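Local coordinates for geranyltranstransferase (Roseobacter denitrificans, PDB 4LLS), which probably condenses isopentenyl diphosphate with allylic diphosphates such as geranyl or farnesyl diphosphate, building the longer prenyl chains from which carotenoids and diterpenes are made, at residues H95-V100 / A134-A139; Q36-K41 / S87-E92; V100-P105 / L173-D178. All coordinates share one frame; numbering follows the deposited sequence.

Contact 1 of 3, residues H95-V100 / A134-A139; sequences HAYSLV and ALQTLA. With IPE (3-methylbut-3-enyl trihydrogen diphosphate), chain C; GST (geranyl S-thiolodiphosphate), chain D.
Q136 lays its CB over one face of the Y97 ring, 3.8 Å from the ring centroid, a CH-pi contact displaced toward the rim. Its CG stands anti to the backbone N (chi1 177°) and the chain stays extended, running alongside the tyrosine in the same direction and bringing NE2 to 3.5 Å from Y97 CZ. Amide and ring planes lie 16° apart. The amide's hydrogen bonds cross the dimer interface: OE1 to T137 and NE2 to the carbonyl of D133, both of the second subunit. At the root of the ring, Y97 CB meets L135 CB at 3.7 Å, and A96 CB touches L135 CD1. These contacts join helices 81-102 and 125-144 of the mainly helical prenyl synthase fold, antiparallel at 166° with axes 8.2 Å apart. With the Y97 ring cut back to a methyl, as in an alanine here, Q136 would probably lose the face its CB and CG pack on, and a gap would be likely to open between the helices. The far side of 95-100 serves the substrates: H95 NE2 donates to isopentenyl diphosphate O3B at 2.8 Å, and L99 CD2 approaches its C2 at 3.6 Å. S98 OG turns back to the carbonyl O of H95.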
# COMPACT_ATOMS: atom_id res chain seq x y z
N HIS A 95 -5.03 -8.37 0.51
CA HIS A 95 -4.72 -9.71 0.04
C HIS A 95 -4.55 -9.71 -1.46
O HIS A 95 -3.59 -10.32 -2.00
CB HIS A 95 -5.83 -10.61 0.53
CG HIS A 95 -5.80 -11.99 -0.01
ND1 HIS A 95 -4.79 -12.87 0.26
CD2 HIS A 95 -6.76 -12.68 -0.66
CE1 HIS A 95 -5.09 -14.05 -0.29
NE2 HIS A 95 -6.28 -13.96 -0.84
N ALA A 96 -5.48 -9.12 -2.18
CA ALA A 96 -5.40 -9.12 -3.64
C ALA A 96 -4.13 -8.48 -4.10
O ALA A 96 -3.49 -8.98 -5.05
CB ALA A 96 -6.58 -8.43 -4.28
N TYR A 97 -3.74 -7.37 -3.50
CA TYR A 97 -2.50 -6.69 -3.91
C TYR A 97 -1.33 -7.63 -3.75
O TYR A 97 -0.46 -7.75 -4.66
CB TYR A 97 -2.29 -5.38 -3.10
CG TYR A 97 -1.01 -5.30 -2.31
CD1 TYR A 97 0.22 -5.15 -2.94
CD2 TYR A 97 -1.02 -5.23 -0.95
CE1 TYR A 97 1.38 -5.12 -2.21
CE2 TYR A 97 0.12 -5.03 -0.21
CZ TYR A 97 1.34 -5.00 -0.84
OH TYR A 97 2.52 -4.97 -0.12
N SER A 98 -1.27 -8.34 -2.63
CA SER A 98 -0.14 -9.22 -2.35
C SER A 98 -0.03 -10.31 -3.40
O SER A 98 1.08 -10.68 -3.79
CB SER A 98 -0.24 -9.83 -0.92
OG SER A 98 -1.21 -10.89 -0.86
N LEU A 99 -1.15 -10.77 -3.92
CA LEU A 99 -1.14 -11.87 -4.92
C LEU A 99 -0.71 -11.31 -6.28
O LEU A 99 0.01 -11.99 -7.03
CB LEU A 99 -2.48 -12.55 -5.04
CG LEU A 99 -3.02 -13.23 -3.77
CD1 LEU A 99 -4.37 -13.89 -4.05
CD2 LEU A 99 -2.03 -14.18 -3.13
N VAL A 100 -1.11 -10.10 -6.61
CA VAL A 100 -0.73 -9.50 -7.89
C VAL A 100 0.79 -9.39 -7.91
O VAL A 100 1.45 -9.72 -8.92
CB VAL A 100 -1.36 -8.13 -8.10
CG1 VAL A 100 -0.80 -7.47 -9.34
CG2 VAL A 100 -2.86 -8.27 -8.22
N ALA A 134 -2.05 0.30 -6.08
CA ALA A 134 -3.28 1.02 -5.86
C ALA A 134 -4.23 0.22 -4.98
O ALA A 134 -5.09 0.80 -4.33
CB ALA A 134 -3.97 1.42 -7.16
N LEU A 135 -4.13 -1.11 -5.05
CA LEU A 135 -4.97 -1.97 -4.20
C LEU A 135 -4.53 -1.91 -2.75
O LEU A 135 -5.39 -1.93 -1.86
CB LEU A 135 -4.99 -3.41 -4.72
CG LEU A 135 -5.89 -3.66 -5.94
CD1 LEU A 135 -5.60 -5.03 -6.50
CD2 LEU A 135 -7.36 -3.49 -5.59
N GLN A 136 -3.24 -1.83 -2.50
CA GLN A 136 -2.78 -1.58 -1.16
C GLN A 136 -3.38 -0.26 -0.66
O GLN A 136 -3.91 -0.15 0.46
CB GLN A 136 -1.27 -1.63 -1.00
CG GLN A 136 -0.90 -1.27 0.45
CD GLN A 136 0.55 -1.27 0.88
OE1 GLN A 136 0.82 -0.96 2.04
NE2 GLN A 136 1.46 -1.59 0.01
N THR A 137 -3.32 0.78 -1.49
CA THR A 137 -3.80 2.08 -1.09
C THR A 137 -5.31 2.02 -0.79
O THR A 137 -5.81 2.57 0.20
CB THR A 137 -3.55 3.15 -2.15
OG1 THR A 137 -2.23 2.97 -2.68
CG2 THR A 137 -3.71 4.51 -1.54
N LEU A 138 -6.01 1.26 -1.63
CA LEU A 138 -7.46 1.16 -1.52
C LEU A 138 -7.82 0.47 -0.18
O LEU A 138 -8.78 0.84 0.50
CB LEU A 138 -8.02 0.35 -2.69
CG LEU A 138 -9.53 0.24 -2.68
CD1 LEU A 138 -10.15 1.61 -2.94
CD2 LEU A 138 -9.99 -0.76 -3.74
N ALA A 139 -7.03 -0.52 0.27
CA ALA A 139 -7.28 -1.15 1.56
C ALA A 139 -7.33 -0.12 2.67
O ALA A 139 -8.20 -0.14 3.55
CB ALA A 139 -6.21 -2.20 1.84
C1 IPE C . -3.76 -17.74 -1.55
O1 IPE C . -4.80 -17.43 -0.60
C2 IPE C . -2.45 -17.13 -1.06
C3 IPE C . -2.07 -17.68 0.29
C4 IPE C . -1.88 -16.88 1.34
C5 IPE C . -1.73 -19.13 0.43
PA IPE C . -6.26 -18.03 -0.80
O1A IPE C . -6.18 -19.55 -0.98
O2A IPE C . -7.06 -17.54 0.32
O3A IPE C . -6.77 -17.37 -2.15
PB IPE C . -8.18 -16.80 -2.73
O1B IPE C . -8.08 -16.99 -4.24
O2B IPE C . -9.29 -17.61 -2.12
O3B IPE C . -8.20 -15.37 -2.25
PA GST D . -0.04 -19.31 -3.88
O1A GST D . -1.54 -19.03 -3.88
O2A GST D . 0.33 -20.78 -3.82
O3A GST D . 0.71 -18.55 -4.97
O1B GST D . 0.46 -18.66 -2.51
PB GST D . 1.91 -18.91 -1.91
O2B GST D . 2.08 -20.22 -1.29
O3B GST D . 2.99 -18.56 -2.99
S1 GST D . 1.94 -17.58 -0.44
C1 GST D . 1.66 -16.13 -1.41
C2 GST D . 2.26 -14.89 -0.79
C3 GST D . 1.55 -14.06 -0.02
C10 GST D . 0.14 -14.37 0.37
C4 GST D . 2.17 -12.84 0.57
C5 GST D . 2.98 -12.13 -0.52
C6 GST D . 3.62 -10.89 0.00
C7 GST D . 3.95 -9.83 -0.77
C9 GST D . 3.76 -9.70 -2.26
C8 GST D . 4.54 -8.69 -0.01

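Contact 2 of 3, residues Q36-K41 / S87-E92; sequences QAHFDK and SATAIE
T89 sets its methyl squarely over the F39 ring: CG2 lies 3.6 Å from the ring centroid and 9° off the normal, a CH-pi contact over the middle of the face. Two torsions bring these groups together. F39 CG is anti to its carbonyl carbon (chi1 -86°), which swings the ring in toward the other helix. T89 places CG2 anti to its backbone N, which sends the methyl toward the ring and leaves OG1 to hydrogen-bond the carbonyl of I85, with OG1 3.4 Å from H38 CB. At the ring's edge, F39 CE2 meets E92 CB at 3.8 Å. The two helices, 22-43 and 81-102, cross at -81° with axes 9.7 Å apart, placing the N-terminal helix nearly perpendicular to a core helix of the prenyl synthase fold. E92 bends at chi2, leading its carboxylate away from F39; OE1 forms a salt bridge with R64 and OE2 accepts from the backbone N of G67, so both oxygens of this buried residue have partners. On 36-41 itself, Q36 NE2 donates to D40 OD1 from above the carboxylate plane, at 3.0 Å.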
# COMPACT_ATOMS: atom_id res chain seq x y z
N GLN A 36 -17.93 -8.72 -3.21
CA GLN A 36 -17.89 -8.38 -4.63
C GLN A 36 -18.71 -7.14 -4.92
O GLN A 36 -18.24 -6.25 -5.64
CB GLN A 36 -18.29 -9.53 -5.53
CG GLN A 36 -18.09 -9.22 -7.01
CD GLN A 36 -16.63 -9.11 -7.36
OE1 GLN A 36 -15.86 -10.06 -7.13
NE2 GLN A 36 -16.20 -7.91 -7.74
N ALA A 37 -19.88 -7.03 -4.29
CA ALA A 37 -20.75 -5.87 -4.52
C ALA A 37 -20.09 -4.60 -4.05
O ALA A 37 -20.19 -3.56 -4.69
CB ALA A 37 -22.07 -6.05 -3.83
N HIS A 38 -19.35 -4.68 -2.95
CA HIS A 38 -18.69 -3.52 -2.39
C HIS A 38 -17.51 -3.10 -3.26
O HIS A 38 -17.34 -1.91 -3.52
CB HIS A 38 -18.23 -3.74 -0.94
CG HIS A 38 -18.27 -2.48 -0.14
ND1 HIS A 38 -17.15 -1.82 0.32
CD2 HIS A 38 -19.32 -1.66 0.12
CE1 HIS A 38 -17.53 -0.70 0.92
NE2 HIS A 38 -18.84 -0.60 0.82
N PHE A 39 -16.71 -4.03 -3.75
CA PHE A 39 -15.66 -3.70 -4.72
C PHE A 39 -16.27 -3.03 -5.94
O PHE A 39 -15.80 -2.02 -6.42
CB PHE A 39 -14.90 -4.95 -5.19
CG PHE A 39 -13.75 -5.33 -4.31
CD1 PHE A 39 -12.72 -4.45 -4.09
CD2 PHE A 39 -13.73 -6.57 -3.68
CE1 PHE A 39 -11.66 -4.80 -3.24
CE2 PHE A 39 -12.65 -6.95 -2.90
CZ PHE A 39 -11.63 -6.04 -2.63
N ASP A 40 -17.37 -3.57 -6.41
CA ASP A 40 -18.00 -3.03 -7.62
C ASP A 40 -18.38 -1.58 -7.38
O ASP A 40 -18.16 -0.72 -8.23
CB ASP A 40 -19.23 -3.84 -7.99
CG ASP A 40 -18.89 -5.24 -8.57
OD1 ASP A 40 -17.71 -5.58 -8.86
OD2 ASP A 40 -19.87 -6.00 -8.72
N LYS A 41 -18.99 -1.30 -6.24
CA LYS A 41 -19.47 0.06 -5.93
C LYS A 41 -18.31 1.03 -5.76
O LYS A 41 -18.31 2.13 -6.30
CB LYS A 41 -20.34 0.04 -4.69
CG LYS A 41 -21.69 -0.64 -4.86
CD LYS A 41 -22.41 -0.67 -3.52
CE LYS A 41 -23.49 -1.74 -3.43
NZ LYS A 41 -23.99 -1.85 -2.03
N SER A 87 -14.24 -3.01 6.30
CA SER A 87 -13.03 -3.70 6.72
C SER A 87 -12.88 -5.05 6.02
O SER A 87 -11.75 -5.48 5.70
CB SER A 87 -13.07 -3.92 8.22
OG SER A 87 -12.90 -2.71 8.90
N ALA A 88 -13.97 -5.71 5.72
CA ALA A 88 -13.91 -6.96 4.97
C ALA A 88 -13.36 -6.75 3.57
O ALA A 88 -12.56 -7.56 3.06
CB ALA A 88 -15.31 -7.63 4.91
N THR A 89 -13.88 -5.74 2.87
CA THR A 89 -13.39 -5.38 1.57
C THR A 89 -11.93 -4.91 1.64
O THR A 89 -11.13 -5.24 0.77
CB THR A 89 -14.33 -4.37 0.90
OG1 THR A 89 -15.68 -4.92 0.96
CG2 THR A 89 -13.98 -4.12 -0.51
N ALA A 90 -11.60 -4.17 2.69
CA ALA A 90 -10.22 -3.71 2.86
C ALA A 90 -9.24 -4.86 2.89
O ALA A 90 -8.21 -4.83 2.22
CB ALA A 90 -10.08 -2.87 4.12
N ILE A 91 -9.50 -5.87 3.71
CA ILE A 91 -8.53 -6.96 3.81
C ILE A 91 -8.47 -7.74 2.51
O ILE A 91 -7.40 -8.23 2.13
CB ILE A 91 -8.76 -7.84 5.04
CG1 ILE A 91 -7.53 -8.69 5.29
CG2 ILE A 91 -10.02 -8.69 4.92
CD1 ILE A 91 -6.26 -7.92 5.65
N GLU A 92 -9.61 -7.90 1.83
CA GLU A 92 -9.60 -8.50 0.50
C GLU A 92 -8.79 -7.71 -0.55
O GLU A 92 -8.11 -8.28 -1.41
CB GLU A 92 -10.99 -8.77 0.01
CG GLU A 92 -11.65 -9.87 0.81
CD GLU A 92 -11.11 -11.27 0.55
OE1 GLU A 92 -10.73 -11.56 -0.63
OE2 GLU A 92 -11.12 -12.11 1.49

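Contact 3 of 3, residues V100-P105 / L173-D178; sequences VHDDLP and LGQALD. With CA (calcium ion), chain F; GST (geranyl S-thiolodiphosphate), chain D.
The backbones of 100-105 and 173-178 stay well apart, their nearest CA atoms, those of D102 and Q175, being 8.5 Å from each other, and two side chains span the distance. D102 and Q175 reach across obliquely, and Q175 NE2 donates to D102 OD1 at 2.7 Å. The bond is nearly straight, 170° at the hydrogen, and lies close to the amide plane; it uses the anti lone pair of OD1, the one directed away from the other carboxylate oxygen, with the carboxylate and amide planes 56° apart. D102 CG stands anti to the backbone N (chi1 -172°), which carries the carboxylate into the cleft between the segments. There its other oxygen, OD2, binds a calcium ion at 2.3 Å. With OD1 held by the amide and OD2 by the metal, the carboxylate is probably restrained from turning. In trans-prenyl synthases the first aspartate-rich motif, here beginning at D102, binds the allylic diphosphate through divalent metal, normally magnesium. The same calcium is chelated by both phosphates of geranyl thiolodiphosphate, through O3A at 2.3 Å and O3B at 2.2 Å; D108 and two waters also bind it. D103 belongs to the second shell: its OD2 accepts from water 1 at 2.7 Å and also forms a salt bridge with R113. Q175 bends at chi2, and its CB lies 3.6 Å from geranyl C6, lining the prenyl chain, while H101 CB touches C9 at 3.9 Å. D178, reported as a calcium ligand in this protein, is engaged here in salt bridges with K200 and K262.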
# COMPACT_ATOMS: atom_id res chain seq x y z
N VAL A 100 -1.11 -10.10 -6.61
CA VAL A 100 -0.73 -9.50 -7.89
C VAL A 100 0.79 -9.39 -7.91
O VAL A 100 1.45 -9.72 -8.92
CB VAL A 100 -1.36 -8.13 -8.10
CG1 VAL A 100 -0.80 -7.47 -9.34
CG2 VAL A 100 -2.86 -8.27 -8.22
N HIS A 101 1.36 -8.88 -6.85
CA HIS A 101 2.83 -8.78 -6.78
C HIS A 101 3.52 -10.13 -6.69
O HIS A 101 4.52 -10.33 -7.38
CB HIS A 101 3.27 -7.81 -5.68
CG HIS A 101 3.00 -6.38 -6.02
ND1 HIS A 101 3.47 -5.32 -5.26
CD2 HIS A 101 2.40 -5.83 -7.09
CE1 HIS A 101 3.10 -4.19 -5.82
NE2 HIS A 101 2.44 -4.47 -6.93
N ASP A 102 3.01 -11.06 -5.89
CA ASP A 102 3.60 -12.39 -5.78
C ASP A 102 3.66 -13.08 -7.13
O ASP A 102 4.59 -13.85 -7.37
CB ASP A 102 2.81 -13.26 -4.79
CG ASP A 102 3.51 -14.62 -4.49
OD1 ASP A 102 4.63 -14.60 -3.94
OD2 ASP A 102 2.85 -15.65 -4.72
N ASP A 103 2.65 -12.87 -7.96
CA ASP A 103 2.55 -13.61 -9.23
C ASP A 103 3.59 -13.10 -10.24
O ASP A 103 3.77 -13.73 -11.27
CB ASP A 103 1.14 -13.55 -9.80
CG ASP A 103 0.12 -14.43 -9.02
OD1 ASP A 103 -1.10 -14.13 -9.06
OD2 ASP A 103 0.54 -15.39 -8.37
N LEU A 104 4.08 -11.88 -10.05
CA LEU A 104 5.00 -11.22 -11.01
C LEU A 104 6.12 -12.15 -11.46
O LEU A 104 6.69 -12.91 -10.65
CB LEU A 104 5.62 -9.94 -10.41
CG LEU A 104 4.67 -8.72 -10.28
CD1 LEU A 104 5.32 -7.65 -9.41
CD2 LEU A 104 4.30 -8.14 -11.64
N PRO A 105 6.63 -11.87 -12.68
CA PRO A 105 7.80 -12.64 -13.13
C PRO A 105 9.03 -12.62 -12.21
O PRO A 105 9.75 -13.61 -12.13
CB PRO A 105 8.10 -11.99 -14.50
CG PRO A 105 6.80 -11.52 -14.99
CD PRO A 105 6.09 -11.01 -13.74
N LEU A 173 7.72 -8.92 5.37
CA LEU A 173 8.83 -9.64 6.02
C LEU A 173 8.77 -11.11 5.60
O LEU A 173 9.77 -11.69 5.16
CB LEU A 173 8.72 -9.53 7.53
CG LEU A 173 9.76 -10.34 8.32
CD1 LEU A 173 11.15 -9.92 7.89
CD2 LEU A 173 9.59 -10.17 9.82
N GLY A 174 7.61 -11.72 5.75
CA GLY A 174 7.44 -13.13 5.38
C GLY A 174 7.85 -13.37 3.93
O GLY A 174 8.56 -14.35 3.63
N GLN A 175 7.42 -12.51 3.03
CA GLN A 175 7.80 -12.62 1.63
C GLN A 175 9.30 -12.53 1.48
O GLN A 175 9.90 -13.24 0.65
CB GLN A 175 7.10 -11.58 0.74
CG GLN A 175 7.32 -11.78 -0.77
CD GLN A 175 6.65 -13.00 -1.38
OE1 GLN A 175 6.29 -13.95 -0.69
NE2 GLN A 175 6.33 -12.90 -2.67
N ALA A 176 9.91 -11.57 2.15
CA ALA A 176 11.34 -11.35 1.97
C ALA A 176 12.11 -12.58 2.41
O ALA A 176 13.06 -13.02 1.73
CB ALA A 176 11.79 -10.13 2.76
N LEU A 177 11.69 -13.16 3.52
CA LEU A 177 12.33 -14.36 4.07
C LEU A 177 12.14 -15.53 3.12
O LEU A 177 13.06 -16.34 2.95
CB LEU A 177 11.76 -14.73 5.43
CG LEU A 177 12.04 -13.74 6.55
CD1 LEU A 177 11.27 -14.14 7.80
CD2 LEU A 177 13.55 -13.68 6.82
N ASP A 178 10.98 -15.60 2.48
CA ASP A 178 10.63 -16.69 1.58
C ASP A 178 11.56 -16.60 0.39
O ASP A 178 12.22 -17.58 0.04
CB ASP A 178 9.18 -16.59 1.12
CG ASP A 178 8.64 -17.90 0.59
OD1 ASP A 178 9.15 -18.94 1.04
OD2 ASP A 178 7.84 -17.87 -0.38
CA CA F . 2.91 -17.88 -5.13
PA GST D . -0.04 -19.31 -3.88
O1A GST D . -1.54 -19.03 -3.88
O2A GST D . 0.33 -20.78 -3.82
O3A GST D . 0.71 -18.55 -4.97
O1B GST D . 0.46 -18.66 -2.51
PB GST D . 1.91 -18.91 -1.91
O2B GST D . 2.08 -20.22 -1.29
O3B GST D . 2.99 -18.56 -2.99
S1 GST D . 1.94 -17.58 -0.44
C1 GST D . 1.66 -16.13 -1.41
C2 GST D . 2.26 -14.89 -0.79
C3 GST D . 1.55 -14.06 -0.02
C10 GST D . 0.14 -14.37 0.37
C4 GST D . 2.17 -12.84 0.57
C5 GST D . 2.98 -12.13 -0.52
C6 GST D . 3.62 -10.89 0.00
C7 GST D . 3.95 -9.83 -0.77
C9 GST D . 3.76 -9.70 -2.26
C8 GST D . 4.54 -8.69 -0.01
O HOH W 1 2.38 -17.18 -7.42
O HOH W 2 3.32 -20.11 -5.85

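From the N terminus, helix 22-43 supplies the first segment of contact 2, which closes against the first half of helix 81-102 across 45 intervening residues. That loop is complete before contact 1 opens further along the same helix, so the two follow in series; they also touch, A139 CB lying 3.3 Å from A90 O. Contact 1 then spans 33 residues to helix 125-144. Before it closes, contact 3 opens at the end of helix 81-102, sharing V100, and runs past it to helix 171-184, so contacts 1 and 3 cross. Helix 81-102 thereby joins the N-terminal helix, the dimer-facing helix 125-144 and helix 171-184, which lines the geranyl chain.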